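PDB 6KGU: penicillin-binding protein PbpB from Mycobacterium tuberculosis, which builds cross-linked peptidoglycan of the mycobacterial cell wall from lipid intermediates, and is inactivated by beta-lactam antibiotics such as aztreonam. Local coordinates for residues N326-Q334 with T376-Q384; K347-L358 with V405-K413. All blocks are in the same frame, centred on the assembly; numbering follows the deposited sequence.

Interaction 1 of 2, residues N326-Q334 with T376-Q384; sequences NVGTLMLSQ and TFANLPIGQ. With AZR (2-({[(1Z)-1-(2-amino-1,3-thiazol-4-yl)-2-oxo-2-{[(2S,3S)-1-oxo-3-(sulfoamino)butan-2-yl]amino}ethylidene]amino}oxy)-2-methylpropanoic acid), chain B.
In the transpeptidase active site, Asn326, at the start of helix 326-336 and probably the asparagine of the SxN motif, packs against Ile382 of the 376-384 loop, beside ring-opened aztreonam. Asn326 ND2 donates to AZR O10, the carbonyl of the drug's acylamino arm, over a short 2.5 Å and almost straight at 175°. Its other amide atom, OD1, faces Lys272, probably the lysine of the SxxK motif, whose NZ bonds to it; this probably fixes which way round the amide sits. A water sits between Asn326 OD1, 2.9 Å away, and Ile382 O, in reach of both helix and loop beside the ligand. The Asn326 and Ile382 side chains cross at about a right angle, with Ile382 CG2 3.7 Å from Asn326 OD1. With CG1 of Ile382 between its own N and C (chi1 54°), CG2 faces the helix; CD1, at the end of the other branch, lies 4.0 Å from AZR C25 of the thiazole. Gln384 CB touches the sulfur of the same ring.

One turn along, Thr329 CG2 rests near Pro381 O and Ile382 CG2, and its hydroxyl bonds back to Ser325 O. Leu330 spreads its two methyls over the loop: CD1 lies 3.4 Å from Ala378 O, and CD2 meets both Phe377 O and the Pro381 ring. No direct hydrogen bond joins the two segments. Phe377 brings the edge of its ring to the helix, CZ 3.4 Å from Ser333 O. Ser333 OG donates to Thr329 O from above the carbonyl plane, and Ser333 OG itself lies 3.3 Å from Pro381 CB.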
loop_
_atom_site.group_PDB
_atom_site.type_symbol
_atom_site.label_atom_id
_atom_site.label_comp_id
_atom_site.label_asym_id
_atom_site.label_seq_id
_atom_site.Cartn_x
_atom_site.Cartn_y
_atom_site.Cartn_z
ATOM N N ASN A 326 -13.878 4.239 -17.102
ATOM C CA ASN A 326 -14.865 4.438 -16.042
ATOM C C ASN A 326 -16.243 3.964 -16.487
ATOM O O ASN A 326 -16.973 3.334 -15.713
ATOM C CB ASN A 326 -14.956 5.918 -15.634
ATOM C CG ASN A 326 -13.715 6.430 -14.903
ATOM O OD1 ASN A 326 -12.849 5.670 -14.478
ATOM N ND2 ASN A 326 -13.643 7.747 -14.751
ATOM N N VAL A 327 -16.626 4.294 -17.722
ATOM C CA VAL A 327 -17.930 3.884 -18.241
ATOM C C VAL A 327 -18.035 2.362 -18.282
ATOM O O VAL A 327 -19.035 1.779 -17.845
ATOM C CB VAL A 327 -18.169 4.506 -19.626
ATOM C CG1 VAL A 327 -19.423 3.902 -20.274
ATOM C CG2 VAL A 327 -18.291 6.047 -19.509
ATOM N N GLY A 328 -17.009 1.695 -18.814
ATOM C CA GLY A 328 -17.027 0.241 -18.825
ATOM C C GLY A 328 -17.094 -0.331 -17.422
ATOM O O GLY A 328 -17.786 -1.327 -17.175
ATOM N N THR A 329 -16.395 0.302 -16.477
ATOM C CA THR A 329 -16.423 -0.188 -15.101
ATOM C C THR A 329 -17.831 -0.103 -14.523
ATOM O O THR A 329 -18.304 -1.041 -13.872
ATOM C CB THR A 329 -15.427 0.600 -14.254
ATOM O OG1 THR A 329 -14.096 0.332 -14.730
ATOM C CG2 THR A 329 -15.518 0.184 -12.767
ATOM N N LEU A 330 -18.531 0.997 -14.791
ATOM C CA LEU A 330 -19.864 1.173 -14.218
ATOM C C LEU A 330 -20.891 0.283 -14.903
ATOM O O LEU A 330 -21.812 -0.211 -14.248
ATOM C CB LEU A 330 -20.282 2.639 -14.287
ATOM C CG LEU A 330 -19.498 3.527 -13.316
ATOM C CD1 LEU A 330 -19.844 4.990 -13.533
ATOM C CD2 LEU A 330 -19.771 3.121 -11.889
ATOM N N MET A 331 -20.761 0.067 -16.215
ATOM C CA MET A 331 -21.655 -0.864 -16.894
ATOM C C MET A 331 -21.539 -2.260 -16.301
ATOM O O MET A 331 -22.549 -2.909 -16.009
ATOM C CB MET A 331 -21.351 -0.880 -18.389
ATOM C CG MET A 331 -21.676 0.441 -19.049
ATOM S SD MET A 331 -21.464 0.395 -20.812
ATOM C CE MET A 331 -22.436 -1.043 -21.216
ATOM N N LEU A 332 -20.303 -2.732 -16.096
ATOM C CA LEU A 332 -20.081 -4.029 -15.461
ATOM C C LEU A 332 -20.525 -4.021 -14.010
ATOM O O LEU A 332 -21.063 -5.016 -13.516
ATOM C CB LEU A 332 -18.594 -4.418 -15.527
ATOM C CG LEU A 332 -17.991 -4.736 -16.893
ATOM C CD1 LEU A 332 -16.452 -4.792 -16.794
ATOM C CD2 LEU A 332 -18.583 -6.052 -17.454
ATOM N N SER A 333 -20.267 -2.923 -13.294
ATOM C CA SER A 333 -20.743 -2.820 -11.916
ATOM C C SER A 333 -22.272 -2.895 -11.846
ATOM O O SER A 333 -22.823 -3.407 -10.863
ATOM C CB SER A 333 -20.238 -1.515 -11.273
ATOM O OG SER A 333 -18.820 -1.496 -11.199
ATOM N N GLN A 334 -22.970 -2.393 -12.872
ATOM C CA GLN A 334 -24.432 -2.491 -12.898
ATOM C C GLN A 334 -24.889 -3.943 -12.876
ATOM O O GLN A 334 -25.956 -4.245 -12.329
ATOM C CB GLN A 334 -25.017 -1.795 -14.131
ATOM C CG GLN A 334 -24.997 -0.278 -14.114
ATOM C CD GLN A 334 -25.510 0.307 -15.424
ATOM O OE1 GLN A 334 -26.150 -0.390 -16.206
ATOM N NE2 GLN A 334 -25.217 1.588 -15.676
ATOM N N THR A 376 -24.118 7.531 -5.210
ATOM C CA THR A 376 -22.987 6.808 -4.628
ATOM C C THR A 376 -22.509 5.680 -5.533
ATOM O O THR A 376 -21.305 5.535 -5.783
ATOM C CB THR A 376 -23.371 6.221 -3.270
ATOM O OG1 THR A 376 -24.029 7.218 -2.490
ATOM C CG2 THR A 376 -22.123 5.731 -2.543
ATOM N N PHE A 377 -23.447 4.858 -6.016
ATOM C CA PHE A 377 -23.082 3.690 -6.805
ATOM C C PHE A 377 -22.459 4.065 -8.146
ATOM O O PHE A 377 -21.745 3.248 -8.735
ATOM C CB PHE A 377 -24.304 2.793 -7.019
ATOM C CG PHE A 377 -23.961 1.405 -7.517
ATOM C CD1 PHE A 377 -22.935 0.678 -6.930
ATOM C CD2 PHE A 377 -24.670 0.826 -8.560
ATOM C CE1 PHE A 377 -22.629 -0.601 -7.370
ATOM C CE2 PHE A 377 -24.368 -0.455 -9.009
ATOM C CZ PHE A 377 -23.351 -1.171 -8.415
ATOM N N ALA A 378 -22.708 5.271 -8.644
ATOM C CA ALA A 378 -22.015 5.738 -9.833
ATOM C C ALA A 378 -20.598 6.220 -9.544
ATOM O O ALA A 378 -19.863 6.523 -10.488
ATOM C CB ALA A 378 -22.801 6.875 -10.494
ATOM N N ASN A 379 -20.204 6.320 -8.274
ATOM C CA ASN A 379 -18.910 6.874 -7.899
ATOM C C ASN A 379 -17.967 5.847 -7.290
ATOM O O ASN A 379 -16.802 5.765 -7.699
ATOM C CB ASN A 379 -19.107 8.042 -6.920
ATOM C CG ASN A 379 -19.705 9.271 -7.595
ATOM O OD1 ASN A 379 -20.735 9.780 -7.172
ATOM N ND2 ASN A 379 -19.070 9.731 -8.660
ATOM N N LEU A 380 -18.434 5.081 -6.299
ATOM C CA LEU A 380 -17.575 4.117 -5.609
ATOM C C LEU A 380 -16.844 3.157 -6.546
ATOM O O LEU A 380 -15.633 2.958 -6.356
ATOM C CB LEU A 380 -18.393 3.316 -4.582
ATOM C CG LEU A 380 -18.930 4.050 -3.359
ATOM C CD1 LEU A 380 -19.477 3.046 -2.337
ATOM C CD2 LEU A 380 -17.855 4.957 -2.747
ATOM N N PRO A 381 -17.491 2.530 -7.539
ATOM C CA PRO A 381 -16.766 1.559 -8.378
ATOM C C PRO A 381 -15.586 2.144 -9.123
ATOM O O PRO A 381 -14.655 1.399 -9.431
ATOM C CB PRO A 381 -17.839 1.042 -9.345
ATOM C CG PRO A 381 -19.140 1.195 -8.570
ATOM C CD PRO A 381 -18.944 2.518 -7.838
ATOM N N ILE A 382 -15.555 3.448 -9.397
ATOM C CA ILE A 382 -14.369 4.037 -10.013
ATOM C C ILE A 382 -13.474 4.736 -8.984
ATOM O O ILE A 382 -12.562 5.472 -9.362
ATOM C CB ILE A 382 -14.754 4.974 -11.173
ATOM C CG1 ILE A 382 -15.756 6.045 -10.735
ATOM C CG2 ILE A 382 -15.402 4.153 -12.295
ATOM C CD1 ILE A 382 -15.154 7.292 -10.155
ATOM N N GLY A 383 -13.702 4.504 -7.695
ATOM C CA GLY A 383 -12.820 5.022 -6.667
ATOM C C GLY A 383 -13.101 6.439 -6.209
ATOM O O GLY A 383 -12.195 7.087 -5.674
ATOM N N GLN A 384 -14.316 6.945 -6.396
ATOM C CA GLN A 384 -14.686 8.279 -5.941
ATOM C C GLN A 384 -15.705 8.148 -4.823
ATOM O O GLN A 384 -16.591 7.293 -4.888
ATOM C CB GLN A 384 -15.265 9.121 -7.086
ATOM C CG GLN A 384 -15.517 10.586 -6.737
ATOM C CD GLN A 384 -16.299 11.331 -7.827
ATOM O OE1 GLN A 384 -16.009 11.200 -9.021
ATOM N NE2 GLN A 384 -17.300 12.105 -7.417
HETATM C C7 AZR B . -8.527 7.896 -15.997
HETATM S S8 AZR B . -12.032 9.649 -8.480
HETATM O O9 AZR B . -8.028 6.571 -11.739
HETATM O O10 AZR B . -11.683 8.882 -13.612
HETATM O O11 AZR B . -9.802 11.382 -13.966
HETATM N N12 AZR B . -7.572 5.949 -14.802
HETATM N N13 AZR B . -9.516 8.542 -12.991
HETATM N N14 AZR B . -10.226 11.548 -12.614
HETATM N N15 AZR B . -10.897 11.503 -9.884
HETATM N N16 AZR B . -11.222 12.069 -7.624
HETATM S S17 AZR B . -6.000 5.737 -14.971
HETATM C C18 AZR B . -8.154 7.295 -14.654
HETATM C C19 AZR B . -9.324 7.258 -13.656
HETATM C C20 AZR B . -8.881 6.280 -12.538
HETATM C C21 AZR B . -10.686 9.208 -12.968
HETATM C C22 AZR B . -10.663 10.444 -12.138
HETATM C C23 AZR B . -9.258 12.557 -14.526
HETATM C C24 AZR B . -11.110 10.415 -10.722
HETATM C C25 AZR B . -11.708 9.339 -10.148
HETATM C C26 AZR B . -11.326 11.236 -8.669
HETATM C C27 AZR B . -7.932 12.786 -13.825
HETATM C C28 AZR B . -9.068 12.386 -16.023
HETATM C C29 AZR B . -10.228 13.704 -14.251
HETATM O O30 AZR B . -11.392 13.540 -13.959
HETATM O O31 AZR B . -9.685 14.871 -14.409
HETATM O O32 AZR B . -5.629 6.174 -16.266
HETATM O O33 AZR B . -5.775 4.195 -14.985
HETATM O O34 AZR B . -5.363 6.237 -13.808
HETATM O O HOH W 1 -11.807 6.432 -11.882
#

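Interaction 2 of 2, residues K347-L358 with V405-K413; sequences KFGLGQRTGVGL and VRVPPRIIK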
loop_
_atom_site.group_PDB
_atom_site.type_symbol
_atom_site.label_atom_id
_atom_site.label_comp_id
_atom_site.label_asym_id
_atom_site.label_seq_id
_atom_site.Cartn_x
_atom_site.Cartn_y
_atom_site.Cartn_z
ATOM N N LYS A 347 -15.454 -6.981 2.281
ATOM C CA LYS A 347 -14.569 -8.139 2.375
ATOM C C LYS A 347 -13.131 -7.751 2.057
ATOM O O LYS A 347 -12.189 -8.286 2.653
ATOM C CB LYS A 347 -15.041 -9.271 1.454
ATOM C CG LYS A 347 -16.160 -10.131 2.040
ATOM C CD LYS A 347 -16.384 -11.429 1.248
ATOM C CE LYS A 347 -16.458 -11.163 -0.262
ATOM N NZ LYS A 347 -16.879 -12.353 -1.106
ATOM N N PHE A 348 -12.941 -6.822 1.114
ATOM C CA PHE A 348 -11.605 -6.343 0.799
ATOM C C PHE A 348 -11.004 -5.497 1.917
ATOM O O PHE A 348 -9.851 -5.072 1.780
ATOM C CB PHE A 348 -11.628 -5.527 -0.508
ATOM C CG PHE A 348 -11.377 -6.347 -1.753
ATOM C CD1 PHE A 348 -10.131 -6.920 -1.988
ATOM C CD2 PHE A 348 -12.380 -6.533 -2.692
ATOM C CE1 PHE A 348 -9.892 -7.665 -3.160
ATOM C CE2 PHE A 348 -12.160 -7.276 -3.859
ATOM C CZ PHE A 348 -10.915 -7.844 -4.092
ATOM N N GLY A 349 -11.759 -5.202 2.981
ATOM C CA GLY A 349 -11.227 -4.562 4.175
ATOM C C GLY A 349 -11.279 -3.049 4.203
ATOM O O GLY A 349 -10.682 -2.442 5.102
ATOM N N LEU A 350 -11.975 -2.418 3.264
ATOM C CA LEU A 350 -12.023 -0.964 3.232
ATOM C C LEU A 350 -12.893 -0.433 4.366
ATOM O O LEU A 350 -13.824 -1.096 4.827
ATOM C CB LEU A 350 -12.545 -0.488 1.879
ATOM C CG LEU A 350 -11.696 -1.051 0.725
ATOM C CD1 LEU A 350 -12.154 -0.494 -0.628
ATOM C CD2 LEU A 350 -10.190 -0.778 0.955
ATOM N N GLY A 351 -12.564 0.765 4.839
ATOM C CA GLY A 351 -13.285 1.394 5.930
ATOM C C GLY A 351 -12.952 0.860 7.307
ATOM O O GLY A 351 -13.546 1.314 8.291
ATOM N N GLN A 352 -12.024 -0.086 7.413
ATOM C CA GLN A 352 -11.666 -0.711 8.675
ATOM C C GLN A 352 -10.147 -0.711 8.826
ATOM O O GLN A 352 -9.421 -1.002 7.871
ATOM C CB GLN A 352 -12.221 -2.169 8.744
ATOM C CG GLN A 352 -13.635 -2.354 8.110
ATOM C CD GLN A 352 -13.831 -3.713 7.371
ATOM O OE1 GLN A 352 -13.816 -4.775 7.999
ATOM N NE2 GLN A 352 -14.020 -3.667 6.037
ATOM N N ARG A 353 -9.671 -0.379 10.027
ATOM C CA ARG A 353 -8.257 -0.534 10.352
ATOM C C ARG A 353 -7.795 -1.971 10.134
ATOM O O ARG A 353 -8.519 -2.928 10.422
ATOM C CB ARG A 353 -7.987 -0.146 11.810
ATOM C CG ARG A 353 -7.912 1.328 12.039
ATOM C CD ARG A 353 -7.707 1.643 13.517
ATOM N NE ARG A 353 -7.732 3.086 13.705
ATOM C CZ ARG A 353 -8.809 3.777 14.059
ATOM N NH1 ARG A 353 -9.960 3.149 14.280
ATOM N NH2 ARG A 353 -8.732 5.098 14.192
ATOM N N THR A 354 -6.558 -2.120 9.656
ATOM C CA THR A 354 -6.020 -3.447 9.426
ATOM C C THR A 354 -5.617 -4.141 10.724
ATOM O O THR A 354 -5.549 -5.373 10.746
ATOM C CB THR A 354 -4.794 -3.392 8.512
ATOM O OG1 THR A 354 -3.739 -2.706 9.197
ATOM C CG2 THR A 354 -5.106 -2.689 7.185
ATOM N N GLY A 355 -5.335 -3.381 11.787
ATOM C CA GLY A 355 -4.695 -3.944 12.964
ATOM C C GLY A 355 -3.220 -4.254 12.782
ATOM O O GLY A 355 -2.689 -5.151 13.455
ATOM N N VAL A 356 -2.531 -3.523 11.898
ATOM C CA VAL A 356 -1.143 -3.849 11.549
ATOM C C VAL A 356 -0.191 -3.736 12.735
ATOM O O VAL A 356 0.904 -4.317 12.708
ATOM C CB VAL A 356 -0.680 -2.945 10.375
ATOM C CG1 VAL A 356 -0.772 -1.477 10.769
ATOM C CG2 VAL A 356 0.737 -3.294 9.939
ATOM N N GLY A 357 -0.572 -3.013 13.785
ATOM C CA GLY A 357 0.322 -2.835 14.911
ATOM C C GLY A 357 1.174 -1.585 14.836
ATOM O O GLY A 357 2.308 -1.581 15.336
ATOM N N LEU A 358 0.675 -0.530 14.204
ATOM C CA LEU A 358 1.394 0.726 14.104
ATOM C C LEU A 358 0.530 1.849 14.656
ATOM O O LEU A 358 -0.677 1.875 14.395
ATOM C CB LEU A 358 1.772 1.037 12.634
ATOM C CG LEU A 358 2.869 0.155 12.015
ATOM C CD1 LEU A 358 2.942 0.292 10.493
ATOM C CD2 LEU A 358 4.208 0.486 12.648
ATOM N N VAL A 405 -7.529 -14.941 -0.736
ATOM C CA VAL A 405 -7.611 -14.924 0.721
ATOM C C VAL A 405 -6.833 -13.719 1.237
ATOM O O VAL A 405 -5.599 -13.683 1.171
ATOM C CB VAL A 405 -7.095 -16.227 1.341
ATOM C CG1 VAL A 405 -7.110 -16.108 2.842
ATOM C CG2 VAL A 405 -7.955 -17.402 0.873
ATOM N N ARG A 406 -7.558 -12.744 1.774
ATOM C CA ARG A 406 -6.928 -11.564 2.342
ATOM C C ARG A 406 -6.363 -11.898 3.709
ATOM O O ARG A 406 -7.051 -12.494 4.545
ATOM C CB ARG A 406 -7.936 -10.429 2.453
ATOM C CG ARG A 406 -7.316 -9.079 2.835
ATOM C CD ARG A 406 -8.300 -7.959 2.573
ATOM N NE ARG A 406 -9.495 -8.011 3.416
ATOM C CZ ARG A 406 -9.552 -7.594 4.682
ATOM N NH1 ARG A 406 -8.477 -7.102 5.283
ATOM N NH2 ARG A 406 -10.696 -7.660 5.349
ATOM N N VAL A 407 -5.105 -11.535 3.929
ATOM C CA VAL A 407 -4.467 -11.709 5.228
ATOM C C VAL A 407 -4.092 -10.314 5.723
ATOM O O VAL A 407 -3.185 -9.679 5.163
ATOM C CB VAL A 407 -3.244 -12.641 5.144
ATOM C CG1 VAL A 407 -2.617 -12.854 6.540
ATOM C CG2 VAL A 407 -3.631 -14.000 4.523
ATOM N N PRO A 408 -4.762 -9.800 6.751
ATOM C CA PRO A 408 -4.475 -8.444 7.237
ATOM C C PRO A 408 -2.991 -8.265 7.512
ATOM O O PRO A 408 -2.351 -9.127 8.131
ATOM C CB PRO A 408 -5.303 -8.357 8.524
ATOM C CG PRO A 408 -6.461 -9.304 8.270
ATOM C CD PRO A 408 -5.813 -10.461 7.540
ATOM N N PRO A 409 -2.397 -7.181 7.022
ATOM C CA PRO A 409 -0.948 -7.011 7.152
ATOM C C PRO A 409 -0.531 -6.822 8.598
ATOM O O PRO A 409 -1.268 -6.262 9.409
ATOM C CB PRO A 409 -0.659 -5.750 6.321
ATOM C CG PRO A 409 -1.955 -5.037 6.257
ATOM C CD PRO A 409 -3.026 -6.078 6.280
ATOM N N ARG A 410 0.683 -7.280 8.904
ATOM C CA ARG A 410 1.261 -7.161 10.232
ATOM C C ARG A 410 2.714 -6.750 10.081
ATOM O O ARG A 410 3.393 -7.173 9.137
ATOM C CB ARG A 410 1.183 -8.505 11.016
ATOM C CG ARG A 410 -0.233 -8.987 11.335
ATOM C CD ARG A 410 -0.849 -8.080 12.374
ATOM N NE ARG A 410 -2.181 -8.490 12.817
ATOM C CZ ARG A 410 -3.324 -8.022 12.331
ATOM N NH1 ARG A 410 -3.323 -7.119 11.347
ATOM N NH2 ARG A 410 -4.487 -8.447 12.836
ATOM N N ILE A 411 3.196 -5.952 11.027
ATOM C CA ILE A 411 4.577 -5.498 11.000
ATOM C C ILE A 411 5.383 -6.008 12.188
ATOM O O ILE A 411 6.625 -5.940 12.142
ATOM C CB ILE A 411 4.666 -3.959 10.908
ATOM C CG1 ILE A 411 6.077 -3.529 10.441
ATOM C CG2 ILE A 411 4.339 -3.322 12.248
ATOM C CD1 ILE A 411 6.110 -2.187 9.723
ATOM N N ILE A 412 4.732 -6.508 13.233
ATOM C CA ILE A 412 5.411 -7.149 14.353
ATOM C C ILE A 412 5.471 -8.638 14.047
ATOM O O ILE A 412 4.431 -9.295 13.957
ATOM C CB ILE A 412 4.691 -6.908 15.684
ATOM C CG1 ILE A 412 4.263 -5.449 15.837
ATOM C CG2 ILE A 412 5.604 -7.338 16.830
ATOM C CD1 ILE A 412 5.408 -4.491 15.873
ATOM N N LYS A 413 6.686 -9.174 13.887
ATOM C CA LYS A 413 6.812 -10.611 13.639
ATOM C C LYS A 413 6.859 -11.412 14.938
ATOM O O LYS A 413 6.261 -12.491 15.027
ATOM C CB LYS A 413 8.060 -10.905 12.802
ATOM C CG LYS A 413 8.064 -12.327 12.230
ATOM C CD LYS A 413 8.934 -12.449 10.997
ATOM C CE LYS A 413 8.898 -13.869 10.421
ATOM N NZ LYS A 413 7.518 -14.340 10.135
HETATM O O HOH W 2 -7.018 -7.775 12.035
HETATM O O HOH W 3 2.004 -6.465 13.826
#
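Lys347, at the end of helix 338-347, offers its carbonyl to Arg406 of the short strand 405-406. Arg406 NE reaches Lys347 O at 2.8 Å, in the carbonyl plane and on a lone pair, while NH2 adds a weak second bond to the same oxygen. With chi3 bent to 65°, the guanidinium turns its edge to that oxygen and lays a face under the backbone that follows. Gly349 ends the helix in a Schellman motif, and its CA sits over that face, 3.4 Å from Arg406 NH2. A type II turn from Gly349 to Gln352 then swings the chain outward, tied by Gln352 NE2 to Leu350 O.

The chain returns at Thr354, whose CB and CG2 lie across the Pro409 ring; its hydroxyl bonds to Glu361. Thr354 O takes Arg410 NH1 at 2.9 Å from above the carbonyl plane, and a water links it to Arg410 NH2. The same NH1 also donates to Pro409 O, pinning the guanidinium between both segments, with Gly355 O over one of its faces. Val356 makes the closest backbone approach: its CA gives a CH...O contact to Pro409 O at 3.2 Å, and its O accepts a rather long bond from Ile411 N, 3.3 Å. A second water carries Val356 O on to Ile412 N. After Gly357, Leu358 crosses Ile411 at about a right angle, CG 3.8 Å from Ile411 CG2.

The contact thus joins the loop after helix 338-347 to the connection between strands 405-406 and 412-416. Leu391 of helix 390-401 packs on Thr354, Val356 and Pro409, while strand 233-238 supplies Val233 to Val356, Pro409 and Ile411, and Met236 to Leu358.

How the interactions relate
Interactions 1 and 2 alternate along the chain within one transpeptidase domain, their centres about 25 Å apart and their nearest atoms about 8 Å apart, without touching. Two helices connect them. Helix 338-347 presses Pro338, Tyr341 and Leu345 on the 376-384 loop and ends where interaction 2 begins, at Lys347; helix 390-401 starts a few residues after that loop and ends a few residues before the strand carrying Arg406. Interaction 1 lines the aztreonam pocket, where the side chain of Asn326 lies about 4 Å from that of Ser269, probably the serine that forms the acyl-ester. Interaction 2 lies away from the drug pocket, nearer the chain's centre, and joins a loop to the connection between two strands.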